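Local coordinates for 401aa long hypothetical glucose-1-phosphate thymidylyltransferase (Sulfolobus tokodaii, PDB 2GGO), which is a probable bifunctional nucleotidyl- and acetyltransferase in the synthesis of UDP-N-acetylglucosamine and UDP-N-acetylgalactosamine, at residues I120-L133 and I144-A158. Residues are numbered along the deposited sequence; the frame is centred on the assembly and turned at random.
Sequences IGVKVSNPKDYGVL and IIEKPEIPPSNLINA
The ring of Tyr130 takes Ile156 on one face, CD1 standing 4.2 Å from the ring centroid in a CH-pi contact, and Asp129 OD1 over the rim of the opposite face; its OH bonds to Asp208. Ile156 reaches the ring because its CG1 sits between backbone N and carbonyl carbon (chi1 64°), while CG2 wedges against Val124 CG2, tight at 3.5 Å, and meets Pro127 CB. The backbone of strand 155-158 is hydrogen-bonded along both its edges. Toward 120-123 it runs antiparallel, Ile156 N giving Val122 O a nearly straight bond (175°). On its other flank Asn157 N donates to Gly131 O, and Leu133 N to Leu155 O at 2.7 Å, fastening the hairpin to this strand of the central sheet. Val132 and Ile145 exchange two backbone bonds that close the hairpin itself. Leu133 spreads its branches, CD1 onto Leu155 CD1 and CD2 alongside Ile144 CG1, each at 3.7 Å. Cut back to an alanine here, the side chain would lose both branches, and a gap is likely to follow, Leu155 and Ile144 each losing a neighbour. Mostly backbone bonds and aliphatic contact, the chemistry brings together Gly131, Glu146 and Asn157, which probably bind N-acetylglucosamine 1-phosphate.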
# COMPACT_ATOMS: atom_id res chain seq x y z
N ILE A 120 -9.47 10.58 14.22
CA ILE A 120 -10.04 9.23 14.10
C ILE A 120 -9.11 8.21 14.75
O ILE A 120 -7.90 8.31 14.66
CB ILE A 120 -10.45 8.89 12.65
CG1 ILE A 120 -11.62 9.80 12.26
CG2 ILE A 120 -10.87 7.42 12.51
CD1 ILE A 120 -11.99 9.83 10.80
N GLY A 121 -9.72 7.27 15.46
CA GLY A 121 -9.02 6.20 16.12
C GLY A 121 -9.63 4.88 15.72
O GLY A 121 -10.85 4.76 15.57
N VAL A 122 -8.77 3.90 15.54
CA VAL A 122 -9.19 2.59 15.08
C VAL A 122 -8.64 1.56 16.06
O VAL A 122 -7.55 1.74 16.63
CB VAL A 122 -8.71 2.34 13.60
CG1 VAL A 122 -7.20 2.46 13.46
CG2 VAL A 122 -9.20 1.00 13.06
N LYS A 123 -9.41 0.51 16.29
CA LYS A 123 -8.96 -0.58 17.16
C LYS A 123 -8.19 -1.67 16.39
O LYS A 123 -8.75 -2.38 15.53
CB LYS A 123 -10.12 -1.14 17.99
CG LYS A 123 -10.62 -0.21 19.11
CD LYS A 123 -11.51 -0.99 20.07
CE LYS A 123 -12.74 -0.21 20.48
NZ LYS A 123 -13.99 -1.06 20.29
N VAL A 124 -6.89 -1.74 16.69
CA VAL A 124 -5.98 -2.77 16.16
C VAL A 124 -5.61 -3.78 17.25
O VAL A 124 -5.43 -3.41 18.42
CB VAL A 124 -4.67 -2.20 15.54
CG1 VAL A 124 -4.98 -1.30 14.36
CG2 VAL A 124 -3.81 -1.48 16.57
N SER A 125 -5.51 -5.05 16.86
CA SER A 125 -5.15 -6.14 17.78
C SER A 125 -3.63 -6.31 17.88
O SER A 125 -3.14 -7.44 17.95
CB SER A 125 -5.82 -7.44 17.37
OG SER A 125 -5.40 -7.83 16.08
N ASN A 126 -2.91 -5.19 17.88
CA ASN A 126 -1.45 -5.13 18.05
C ASN A 126 -0.99 -3.71 18.36
O ASN A 126 -0.11 -3.20 17.69
CB ASN A 126 -0.76 -5.61 16.78
CG ASN A 126 -1.02 -4.69 15.60
OD1 ASN A 126 -1.70 -3.67 15.73
ND2 ASN A 126 -0.47 -5.04 14.45
N PRO A 127 -1.57 -3.06 19.37
CA PRO A 127 -1.44 -1.60 19.47
C PRO A 127 -0.07 -1.02 19.83
O PRO A 127 0.02 0.19 20.05
CB PRO A 127 -2.47 -1.23 20.55
CG PRO A 127 -3.33 -2.46 20.71
CD PRO A 127 -2.41 -3.59 20.46
N LYS A 128 0.98 -1.84 19.83
CA LYS A 128 2.32 -1.45 20.35
C LYS A 128 2.93 -0.04 20.05
O LYS A 128 3.57 0.50 20.96
CB LYS A 128 3.34 -2.58 20.17
CG LYS A 128 3.44 -3.49 21.40
CD LYS A 128 3.88 -4.91 21.05
CE LYS A 128 2.69 -5.86 20.82
NZ LYS A 128 2.16 -5.92 19.42
N ASP A 129 2.85 0.55 18.84
CA ASP A 129 2.87 -0.11 17.52
C ASP A 129 3.15 0.72 16.24
O ASP A 129 3.92 0.23 15.42
CB ASP A 129 1.78 -1.15 17.30
CG ASP A 129 1.99 -1.90 16.01
OD1 ASP A 129 2.99 -1.58 15.31
OD2 ASP A 129 1.20 -2.81 15.69
N TYR A 130 2.55 1.89 15.95
CA TYR A 130 1.31 2.55 16.46
C TYR A 130 1.28 3.36 17.78
O TYR A 130 1.51 2.84 18.88
CB TYR A 130 0.03 1.70 16.27
CG TYR A 130 -0.08 0.99 14.93
CD1 TYR A 130 -0.71 -0.26 14.84
CD2 TYR A 130 0.46 1.54 13.76
CE1 TYR A 130 -0.81 -0.93 13.64
CE2 TYR A 130 0.37 0.87 12.54
CZ TYR A 130 -0.27 -0.36 12.48
OH TYR A 130 -0.38 -1.05 11.29
N GLY A 131 0.97 4.65 17.61
CA GLY A 131 0.61 5.55 18.70
C GLY A 131 -0.74 5.17 19.27
O GLY A 131 -1.75 5.14 18.55
N VAL A 132 -0.75 4.88 20.57
CA VAL A 132 -1.94 4.45 21.31
C VAL A 132 -2.65 5.69 21.84
O VAL A 132 -2.00 6.65 22.26
CB VAL A 132 -1.56 3.51 22.48
CG1 VAL A 132 -2.67 2.55 22.77
CG2 VAL A 132 -0.28 2.74 22.16
N LEU A 133 -3.99 5.68 21.81
CA LEU A 133 -4.76 6.87 22.19
C LEU A 133 -5.26 6.80 23.63
O LEU A 133 -6.10 5.95 23.97
CB LEU A 133 -5.94 7.11 21.23
CG LEU A 133 -5.75 7.35 19.72
CD1 LEU A 133 -7.11 7.52 19.09
CD2 LEU A 133 -4.89 8.56 19.40
N ILE A 144 -1.37 10.90 23.16
CA ILE A 144 -1.01 9.77 22.28
C ILE A 144 0.41 9.32 22.57
O ILE A 144 1.36 10.07 22.33
CB ILE A 144 -1.10 10.14 20.77
CG1 ILE A 144 -2.33 11.01 20.47
CG2 ILE A 144 -1.05 8.86 19.90
CD1 ILE A 144 -2.11 12.04 19.37
N ILE A 145 0.55 8.09 23.06
CA ILE A 145 1.87 7.53 23.41
C ILE A 145 2.51 6.90 22.19
O ILE A 145 2.03 5.88 21.66
CB ILE A 145 1.82 6.49 24.58
CG1 ILE A 145 0.64 6.76 25.52
CG2 ILE A 145 3.16 6.47 25.34
CD1 ILE A 145 0.02 5.50 26.09
N GLU A 146 3.61 7.50 21.74
CA GLU A 146 4.29 7.07 20.54
C GLU A 146 5.10 5.77 20.66
O GLU A 146 6.26 5.78 21.08
CB GLU A 146 5.13 8.20 19.94
CG GLU A 146 4.47 8.82 18.71
CD GLU A 146 3.77 7.77 17.83
OE1 GLU A 146 2.56 7.94 17.55
OE2 GLU A 146 4.42 6.76 17.44
N LYS A 147 4.44 4.66 20.31
CA LYS A 147 5.06 3.34 20.14
C LYS A 147 5.69 2.74 21.41
O LYS A 147 6.85 2.30 21.39
CB LYS A 147 6.05 3.37 18.97
CG LYS A 147 5.43 3.89 17.67
CD LYS A 147 6.18 3.42 16.44
CE LYS A 147 7.03 4.53 15.85
NZ LYS A 147 7.52 4.12 14.51
N PRO A 148 4.92 2.67 22.52
CA PRO A 148 5.46 2.51 23.88
C PRO A 148 5.95 1.11 24.32
O PRO A 148 6.39 0.95 25.47
CB PRO A 148 4.28 2.94 24.76
CG PRO A 148 3.08 2.54 23.97
CD PRO A 148 3.44 2.75 22.53
N GLU A 149 5.88 0.13 23.42
CA GLU A 149 6.05 -1.33 23.73
C GLU A 149 5.21 -1.91 24.89
O GLU A 149 5.25 -3.11 25.15
CB GLU A 149 7.52 -1.81 23.77
CG GLU A 149 8.33 -1.43 25.00
CD GLU A 149 9.31 -0.31 24.73
OE1 GLU A 149 9.11 0.44 23.74
OE2 GLU A 149 10.28 -0.17 25.50
N ILE A 150 4.45 -1.05 25.57
CA ILE A 150 3.31 -1.50 26.37
C ILE A 150 2.03 -0.95 25.67
O ILE A 150 2.05 0.16 25.12
CB ILE A 150 3.45 -1.12 27.90
CG1 ILE A 150 2.79 -2.19 28.81
CG2 ILE A 150 3.06 0.35 28.21
CD1 ILE A 150 1.26 -2.12 28.96
N PRO A 151 0.97 -1.78 25.57
CA PRO A 151 -0.29 -1.24 25.05
C PRO A 151 -1.31 -0.84 26.13
O PRO A 151 -2.06 -1.70 26.62
CB PRO A 151 -0.82 -2.40 24.17
CG PRO A 151 -0.01 -3.66 24.61
CD PRO A 151 0.86 -3.23 25.77
N PRO A 152 -1.35 0.47 26.50
CA PRO A 152 -2.40 1.02 27.38
C PRO A 152 -3.84 0.97 26.82
O PRO A 152 -4.80 1.07 27.59
CB PRO A 152 -1.95 2.48 27.58
CG PRO A 152 -0.49 2.47 27.27
CD PRO A 152 -0.39 1.52 26.12
N SER A 153 -3.98 0.83 25.49
CA SER A 153 -5.28 0.80 24.79
C SER A 153 -5.19 0.02 23.47
O SER A 153 -4.11 -0.17 22.92
CB SER A 153 -5.79 2.24 24.54
OG SER A 153 -7.17 2.29 24.17
N ASN A 154 -6.35 -0.43 22.99
CA ASN A 154 -6.51 -0.95 21.62
C ASN A 154 -6.73 0.15 20.58
O ASN A 154 -6.51 -0.07 19.38
CB ASN A 154 -7.67 -1.93 21.57
CG ASN A 154 -7.27 -3.31 21.99
OD1 ASN A 154 -6.57 -4.02 21.25
ND2 ASN A 154 -7.69 -3.71 23.19
N LEU A 155 -7.19 1.32 21.04
CA LEU A 155 -7.35 2.50 20.20
C LEU A 155 -6.03 3.09 19.77
O LEU A 155 -5.25 3.57 20.59
CB LEU A 155 -8.15 3.59 20.92
CG LEU A 155 -9.59 3.94 20.53
CD1 LEU A 155 -9.75 5.43 20.70
CD2 LEU A 155 -9.99 3.54 19.12
N ILE A 156 -5.79 3.09 18.46
CA ILE A 156 -4.60 3.72 17.91
C ILE A 156 -4.96 4.95 17.04
O ILE A 156 -6.11 5.11 16.61
CB ILE A 156 -3.67 2.68 17.17
CG1 ILE A 156 -4.37 2.06 15.94
CG2 ILE A 156 -3.20 1.56 18.13
CD1 ILE A 156 -3.72 2.42 14.65
N ASN A 157 -3.98 5.81 16.80
CA ASN A 157 -4.14 6.92 15.88
C ASN A 157 -4.32 6.42 14.43
O ASN A 157 -3.37 5.95 13.82
CB ASN A 157 -2.94 7.85 15.98
CG ASN A 157 -3.02 9.05 15.03
OD1 ASN A 157 -4.05 9.30 14.40
ND2 ASN A 157 -1.94 9.80 14.93
N ALA A 158 -5.55 6.53 13.90
CA ALA A 158 -5.86 6.11 12.52
C ALA A 158 -5.28 7.02 11.42
O ALA A 158 -5.42 6.71 10.24
CB ALA A 158 -7.36 5.97 12.34
O HOH W 1 -6.55 10.15 13.62